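Local coordinates for N-acetylglucosamine-6-phosphate deacetylase (PDB 6FV4), which probably removes the acetyl group from N-acetylglucosamine-6-phosphate, as a metal-dependent hydrolase of the NagA family in mycobacterial carbohydrate metabolism, at residues B[136-147]-B[224-232]; B[155-164]-B[183-193]. The protein carries 1 engineered substitution. All blocks are in the same frame, centred on the assembly; numbering follows the deposited sequence.

Contact 1 (136-147 with 224-232) lies at the metal centre: Glu138 binds both the zinc and the cadmium ion, and His225 shares the cadmium. Contact 2 (155-164 with 183-193) is a helix-and-loop pairing whose centre is about 16 Å from that of contact 1. Along the chain, contact 2 is nested inside the loop that contact 1 closes. The two nevertheless meet directly. Arg183 NH1 lies 2.8 Å from Leu142 O and Arg156 N lies 3.1 Å from Pro140 O, both probable hydrogen bonds. The nearest side-chain atom of Met155 is about 10 Å from the cadmium ion, and contact 2 contributes no metal ligand.

Contact 1 (B[136-147]-B[224-232]); sequences HLEGPWLSTLRC and THLFNAMRP. With CD (cadmium ion), chain J; ZN (zinc ion), chain H.
Glu138 and His225 meet through the cadmium ion. Glu138 OE2 binds the metal at 2.4 Å and His225 NE2 at 2.5 Å; a water, His150 and His204 also bind it. The other carboxylate oxygen, Glu138 OE1, binds the zinc ion at 2.1 Å beside His72 and His74, which makes this glutamate the bridge of a two-metal centre as found in amidohydrolases. Its chain is extended, with CG anti to the backbone N (chi1 -171°), and so carries the carboxylate from the backbone to between the metals. The carboxylate and imidazole planes are 53° apart, and the 3.3 Å between Glu138 OE2 and His225 NE2 reflects shared metal binding, not a hydrogen bond.

Methyl groups fill in around the metal ligands. Thr224 CG2 sits 3.5 Å from Glu138 OE2, touches the edge of the His136 ring and also lies over one face of the His225 ring, whose opposite face carries Asn228 CB. Farther along, Thr144 CG2 packs on Ala229, a predicted substrate-binding residue.

Arg146 packs across the contact and is held by polar bonds outside it. Its extended side chain runs along the other segment, with Arg146 CD 3.5 Å from Met230 O. One guanidinium face rests on Arg231 CA and on Pro232 CD, which lies 3.6 Å from Arg146 NH2. The backbone N of Arg146 donates to Thr144 OG1, an ST turn. Glu206 forms a salt bridge with Arg146 NE and a hydrogen bond with Thr144 OG1, tying the two side chains together.

Strand 134-138 lies between the parallel strands 104-109 and 174-179, and Thr178 on the latter hydrogen-bonds His136 and Thr224. The loop after strand 222-223 packs against strand 251-255 and helix 240-246, while Phe227 and Asn228 touch Arg235 of the second subunit.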
# COMPACT_ATOMS: atom_id res chain seq x y z
N HIS B 136 25.22 9.62 7.99
CA HIS B 136 23.80 9.95 8.00
C HIS B 136 23.51 10.67 9.30
O HIS B 136 23.78 10.14 10.39
CB HIS B 136 22.98 8.66 7.88
CG HIS B 136 21.53 8.82 8.22
ND1 HIS B 136 20.81 7.79 8.79
CD2 HIS B 136 20.66 9.84 8.03
CE1 HIS B 136 19.56 8.18 8.98
NE2 HIS B 136 19.43 9.41 8.51
N LEU B 137 22.96 11.88 9.21
CA LEU B 137 22.55 12.62 10.40
C LEU B 137 21.08 12.34 10.64
O LEU B 137 20.21 12.95 10.00
CB LEU B 137 22.81 14.11 10.23
CG LEU B 137 24.23 14.47 9.78
CD1 LEU B 137 24.33 15.97 9.61
CD2 LEU B 137 25.24 13.95 10.78
N GLU B 138 20.80 11.41 11.55
CA GLU B 138 19.42 11.15 11.99
C GLU B 138 19.12 12.01 13.21
O GLU B 138 19.05 11.55 14.35
CB GLU B 138 19.21 9.68 12.28
CG GLU B 138 17.72 9.38 12.53
CD GLU B 138 17.44 7.93 12.78
OE1 GLU B 138 18.32 7.27 13.31
OE2 GLU B 138 16.32 7.47 12.44
N GLY B 139 18.96 13.30 12.93
CA GLY B 139 18.89 14.31 13.97
C GLY B 139 19.94 15.37 13.70
O GLY B 139 20.93 15.13 12.99
N PRO B 140 19.78 16.55 14.29
CA PRO B 140 18.82 16.93 15.33
C PRO B 140 17.54 17.60 14.84
O PRO B 140 16.72 18.02 15.66
CB PRO B 140 19.62 17.93 16.16
CG PRO B 140 20.40 18.66 15.11
CD PRO B 140 20.74 17.64 14.03
N TRP B 141 17.36 17.72 13.53
CA TRP B 141 16.23 18.48 12.99
C TRP B 141 14.99 17.61 12.82
O TRP B 141 14.33 17.55 11.77
CB TRP B 141 16.68 19.14 11.70
CG TRP B 141 17.95 19.91 11.99
CD1 TRP B 141 18.09 20.91 12.90
CD2 TRP B 141 19.24 19.70 11.42
NE1 TRP B 141 19.38 21.36 12.92
CE2 TRP B 141 20.12 20.64 12.02
CE3 TRP B 141 19.75 18.82 10.46
CZ2 TRP B 141 21.46 20.72 11.69
CZ3 TRP B 141 21.08 18.90 10.13
CH2 TRP B 141 21.93 19.85 10.74
N LEU B 142 14.67 16.93 13.92
CA LEU B 142 13.57 15.99 14.05
C LEU B 142 12.46 16.58 14.92
O LEU B 142 12.62 17.62 15.57
CB LEU B 142 14.06 14.67 14.65
CG LEU B 142 15.34 14.09 14.05
CD1 LEU B 142 15.66 12.75 14.69
CD2 LEU B 142 15.22 13.95 12.53
N SER B 143 11.31 15.91 14.92
CA SER B 143 10.18 16.37 15.71
C SER B 143 9.18 15.26 15.99
O SER B 143 8.04 15.31 15.51
CB SER B 143 9.47 17.53 15.00
OG SER B 143 8.68 18.26 15.92
N THR B 144 9.58 14.24 16.74
CA THR B 144 8.59 13.29 17.24
C THR B 144 8.98 12.85 18.64
O THR B 144 10.16 12.86 19.01
CB THR B 144 8.42 12.07 16.31
OG1 THR B 144 7.28 11.32 16.74
CG2 THR B 144 9.64 11.16 16.36
N LEU B 145 7.96 12.50 19.42
CA LEU B 145 8.14 11.92 20.74
C LEU B 145 7.74 10.45 20.76
O LEU B 145 7.73 9.83 21.84
CB LEU B 145 7.33 12.70 21.78
CG LEU B 145 7.53 14.22 21.78
CD1 LEU B 145 6.88 14.87 23.00
CD2 LEU B 145 9.03 14.57 21.71
N ARG B 146 7.40 9.88 19.61
CA ARG B 146 6.97 8.49 19.54
C ARG B 146 8.12 7.56 19.92
O ARG B 146 9.30 7.96 19.94
CB ARG B 146 6.45 8.14 18.14
CG ARG B 146 5.16 8.86 17.79
CD ARG B 146 4.71 8.64 16.35
NE ARG B 146 3.56 9.50 16.07
CZ ARG B 146 2.30 9.14 16.27
NH1 ARG B 146 2.01 7.92 16.69
NH2 ARG B 146 1.32 10.00 16.01
N CYS B 147 7.77 6.32 20.24
CA CYS B 147 8.77 5.31 20.53
C CYS B 147 9.71 5.15 19.34
O CYS B 147 9.26 5.00 18.20
CB CYS B 147 8.11 3.98 20.88
SG CYS B 147 7.29 4.00 22.49
N THR B 224 12.99 7.71 6.05
CA THR B 224 13.72 7.07 7.15
C THR B 224 12.81 6.11 7.91
O THR B 224 11.76 6.53 8.40
CB THR B 224 14.27 8.11 8.12
OG1 THR B 224 15.03 9.09 7.41
CG2 THR B 224 15.15 7.46 9.16
N HIS B 225 13.28 4.86 8.08
CA HIS B 225 12.55 3.68 8.54
C HIS B 225 11.03 3.87 8.60
O HIS B 225 10.45 4.12 9.67
CB HIS B 225 13.08 3.17 9.89
CG HIS B 225 13.20 4.22 10.96
ND1 HIS B 225 12.26 5.20 11.15
CD2 HIS B 225 14.14 4.40 11.91
CE1 HIS B 225 12.61 5.95 12.18
NE2 HIS B 225 13.74 5.47 12.67
N LEU B 226 10.41 3.76 7.43
CA LEU B 226 8.97 3.90 7.24
C LEU B 226 8.19 3.19 8.34
O LEU B 226 8.49 2.05 8.68
CB LEU B 226 8.56 3.34 5.88
CG LEU B 226 7.24 3.88 5.35
CD1 LEU B 226 7.41 5.26 4.78
CD2 LEU B 226 6.65 2.95 4.29
N PHE B 227 7.19 3.91 8.88
CA PHE B 227 6.26 3.50 9.93
C PHE B 227 6.85 3.65 11.33
O PHE B 227 6.10 3.85 12.30
CB PHE B 227 5.75 2.07 9.72
CG PHE B 227 4.71 1.96 8.63
CD1 PHE B 227 3.37 2.27 8.89
CD2 PHE B 227 5.07 1.56 7.35
CE1 PHE B 227 2.40 2.16 7.89
CE2 PHE B 227 4.12 1.46 6.34
CZ PHE B 227 2.78 1.77 6.61
N ASN B 228 8.17 3.55 11.48
CA ASN B 228 8.78 3.76 12.80
C ASN B 228 9.03 5.24 13.03
O ASN B 228 9.50 5.94 12.13
CB ASN B 228 10.10 2.99 12.93
CG ASN B 228 9.91 1.50 12.80
OD1 ASN B 228 10.51 0.86 11.94
ND2 ASN B 228 9.04 0.94 13.65
N ALA B 229 8.71 5.70 14.24
CA ALA B 229 8.91 7.10 14.64
C ALA B 229 8.20 8.06 13.69
O ALA B 229 8.72 9.10 13.31
CB ALA B 229 10.40 7.44 14.74
N MET B 230 6.98 7.71 13.31
CA MET B 230 6.28 8.40 12.25
C MET B 230 4.79 8.34 12.54
O MET B 230 4.31 7.35 13.10
CB MET B 230 6.63 7.74 10.91
CG MET B 230 5.91 8.23 9.70
SD MET B 230 6.58 7.33 8.28
CE MET B 230 8.24 8.04 8.21
N ARG B 231 4.08 9.41 12.21
CA ARG B 231 2.63 9.42 12.36
C ARG B 231 2.01 8.28 11.55
O ARG B 231 2.45 8.00 10.43
CB ARG B 231 2.09 10.77 11.89
CG ARG B 231 0.58 10.87 11.86
CD ARG B 231 0.16 12.16 11.19
NE ARG B 231 0.48 13.33 12.00
CZ ARG B 231 -0.41 14.25 12.37
NH1 ARG B 231 -1.68 14.14 11.99
NH2 ARG B 231 -0.03 15.28 13.11
N PRO B 232 1.02 7.57 12.09
CA PRO B 232 0.43 6.44 11.36
C PRO B 232 -0.48 6.90 10.22
O PRO B 232 -0.82 8.08 10.09
CB PRO B 232 -0.38 5.71 12.43
CG PRO B 232 -0.74 6.78 13.40
CD PRO B 232 0.48 7.67 13.46
CD CD J . 15.29 6.38 14.34
ZN ZN H . 18.53 5.21 13.34
O HOH W 1 13.80 5.08 16.01

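Contact 2 (B[155-164]-B[183-193]); sequences MRDPDPGEIG and RDGALAAIAQL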
# COMPACT_ATOMS: atom_id res chain seq x y z
N MET B 155 16.24 18.06 19.98
CA MET B 155 15.65 18.36 18.68
C MET B 155 15.48 19.87 18.52
O MET B 155 15.12 20.57 19.47
CB MET B 155 14.30 17.64 18.53
CG MET B 155 14.40 16.13 18.58
SD MET B 155 12.82 15.27 18.31
CE MET B 155 11.76 16.21 19.40
N ARG B 156 15.75 20.38 17.32
CA ARG B 156 15.68 21.82 17.12
C ARG B 156 15.39 22.12 15.66
O ARG B 156 15.58 21.27 14.79
CB ARG B 156 16.97 22.53 17.59
CG ARG B 156 18.25 21.98 16.96
CD ARG B 156 19.50 22.56 17.65
NE ARG B 156 20.75 22.02 17.12
CZ ARG B 156 21.35 20.91 17.57
NH1 ARG B 156 20.83 20.20 18.56
NH2 ARG B 156 22.50 20.52 17.02
N ASP B 157 14.94 23.35 15.42
CA ASP B 157 14.65 23.80 14.06
C ASP B 157 15.93 23.75 13.22
O ASP B 157 17.03 23.95 13.74
CB ASP B 157 14.11 25.23 14.07
CG ASP B 157 12.64 25.33 14.51
OD1 ASP B 157 11.98 24.31 14.78
OD2 ASP B 157 12.15 26.49 14.56
N PRO B 158 15.80 23.49 11.90
CA PRO B 158 17.00 23.46 11.03
C PRO B 158 17.50 24.84 10.65
O PRO B 158 16.98 25.48 9.72
CB PRO B 158 16.52 22.67 9.80
CG PRO B 158 15.07 22.95 9.75
CD PRO B 158 14.60 23.02 11.18
N ASP B 159 18.54 25.31 11.35
CA ASP B 159 19.16 26.61 11.08
C ASP B 159 20.16 26.48 9.94
O ASP B 159 21.06 25.62 10.01
CB ASP B 159 19.85 27.11 12.34
CG ASP B 159 20.87 28.20 12.06
OD1 ASP B 159 20.54 29.17 11.35
OD2 ASP B 159 22.01 28.09 12.57
N PRO B 160 20.05 27.27 8.87
CA PRO B 160 20.96 27.07 7.74
C PRO B 160 22.43 27.31 8.08
O PRO B 160 23.30 26.67 7.48
CB PRO B 160 20.44 28.05 6.68
CG PRO B 160 19.50 28.95 7.38
CD PRO B 160 18.97 28.22 8.56
N GLY B 161 22.72 28.20 9.03
CA GLY B 161 24.10 28.36 9.49
C GLY B 161 24.68 27.08 10.07
O GLY B 161 25.76 26.65 9.68
N GLU B 162 23.95 26.44 10.99
CA GLU B 162 24.47 25.19 11.56
C GLU B 162 24.56 24.09 10.50
O GLU B 162 25.48 23.26 10.55
CB GLU B 162 23.61 24.71 12.73
CG GLU B 162 24.13 23.41 13.28
CD GLU B 162 23.50 23.01 14.58
OE1 GLU B 162 22.62 23.76 15.05
OE2 GLU B 162 23.88 21.95 15.13
N ILE B 163 23.64 24.07 9.54
CA ILE B 163 23.72 23.06 8.49
C ILE B 163 24.98 23.25 7.65
O ILE B 163 25.74 22.31 7.41
CB ILE B 163 22.44 23.09 7.63
CG1 ILE B 163 21.25 22.58 8.46
CG2 ILE B 163 22.61 22.25 6.38
CD1 ILE B 163 19.95 22.45 7.68
N GLY B 164 25.25 24.48 7.24
CA GLY B 164 26.48 24.75 6.50
C GLY B 164 27.73 24.40 7.30
O GLY B 164 28.67 23.80 6.76
N ARG B 183 8.88 21.27 11.02
CA ARG B 183 9.60 22.30 11.75
C ARG B 183 9.79 23.55 10.90
O ARG B 183 9.95 23.48 9.67
CB ARG B 183 10.97 21.78 12.21
CG ARG B 183 10.89 20.61 13.17
CD ARG B 183 12.16 20.50 13.97
NE ARG B 183 12.21 21.51 15.03
CZ ARG B 183 12.00 21.25 16.31
NH1 ARG B 183 11.74 20.02 16.70
NH2 ARG B 183 12.04 22.23 17.20
N ASP B 184 9.73 24.71 11.55
CA ASP B 184 10.08 25.96 10.88
C ASP B 184 11.43 25.81 10.19
O ASP B 184 12.41 25.36 10.80
CB ASP B 184 10.13 27.11 11.89
CG ASP B 184 8.76 27.47 12.43
OD1 ASP B 184 7.79 27.49 11.63
OD2 ASP B 184 8.65 27.75 13.65
N GLY B 185 11.47 26.16 8.90
CA GLY B 185 12.68 26.10 8.10
C GLY B 185 12.99 24.77 7.45
O GLY B 185 14.03 24.66 6.79
N ALA B 186 12.11 23.76 7.60
CA ALA B 186 12.40 22.42 7.09
C ALA B 186 12.49 22.41 5.57
O ALA B 186 13.40 21.78 5.00
CB ALA B 186 11.32 21.44 7.56
N LEU B 187 11.54 23.05 4.89
CA LEU B 187 11.55 23.04 3.43
C LEU B 187 12.80 23.72 2.88
O LEU B 187 13.39 23.27 1.90
CB LEU B 187 10.29 23.70 2.87
CG LEU B 187 8.98 22.93 3.08
CD1 LEU B 187 7.85 23.56 2.27
CD2 LEU B 187 9.17 21.47 2.69
N ALA B 188 13.21 24.83 3.50
CA ALA B 188 14.45 25.48 3.09
C ALA B 188 15.65 24.57 3.35
O ALA B 188 16.56 24.48 2.51
CB ALA B 188 14.62 26.82 3.82
N ALA B 189 15.67 23.88 4.49
CA ALA B 189 16.79 22.99 4.79
C ALA B 189 16.91 21.88 3.76
O ALA B 189 18.01 21.54 3.32
CB ALA B 189 16.63 22.40 6.20
N ILE B 190 15.77 21.31 3.34
CA ILE B 190 15.80 20.28 2.31
C ILE B 190 16.39 20.82 1.02
O ILE B 190 17.17 20.15 0.35
CB ILE B 190 14.37 19.72 2.08
CG1 ILE B 190 13.92 18.91 3.30
CG2 ILE B 190 14.35 18.90 0.79
CD1 ILE B 190 12.43 18.66 3.37
N ALA B 191 16.01 22.04 0.64
CA ALA B 191 16.59 22.63 -0.56
C ALA B 191 18.09 22.84 -0.38
O ALA B 191 18.87 22.63 -1.31
CB ALA B 191 15.89 23.95 -0.90
N GLN B 192 18.49 23.24 0.82
CA GLN B 192 19.91 23.48 1.11
C GLN B 192 20.70 22.18 1.01
O GLN B 192 21.80 22.15 0.44
CB GLN B 192 20.05 24.09 2.50
CG GLN B 192 21.38 24.78 2.77
CD GLN B 192 21.56 25.12 4.24
OE1 GLN B 192 20.61 25.02 5.03
NE2 GLN B 192 22.77 25.50 4.63
N LEU B 193 20.15 21.09 1.54
CA LEU B 193 20.84 19.80 1.52
C LEU B 193 21.02 19.29 0.10
O LEU B 193 22.11 18.83 -0.26
CB LEU B 193 20.08 18.79 2.37
CG LEU B 193 20.14 19.19 3.84
CD1 LEU B 193 19.00 18.54 4.62
CD2 LEU B 193 21.50 18.84 4.44
O HOH W 2 9.47 24.35 14.18
O HOH W 3 16.26 26.15 7.34
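The guanidinium of Arg183 has the backbone of Met155 and Arg156 over one face, with Arg156 C 3.1 Å above its plane, while the carboxylate of Asp157 stands, steeply inclined, at its edge. Arg183 NE donates to the anti lone pair of Asp157 OD1 at 2.8 Å (150°), and a weak bond from Arg183 NH2 reaches the same oxygen, so the salt bridge is gripped through one oxygen. A bend at chi3 turns the arginine tip to this edge. Arg156 instead holds Glu162 side-on, with one nitrogen on each oxygen.

The Pro158 ring lies against the turn 183-186 and the start of the helix that follows it: Pro158 CB meets Ala189 CB at 3.6 Å. Ile163 CD1 packs on the same methyl, and its CG2 touches Leu193. Segments 160-164 and 186-193 run nearly parallel at 26°, their axes 10.7 Å apart. Gln192 NE2 donates to Pro160 O at 3.1 Å (166°), approaching from the face opposite Gly164 N. These are neighbouring outer helices of the amidohydrolase (beta/alpha)8 barrel, following strands 134-138 and 174-179; Asp159 is the N-cap of the first, and Trp141 touches Pro158 and Ile163.

Water 2 joins Asp157 OD1 to Asp184 N. Three donors converge on this oxygen, probably stabilising its negative charge; with Asp157 OD2 3.8 Å from Asp184 OD2, Arg183 may also ease the repulsion between the acids.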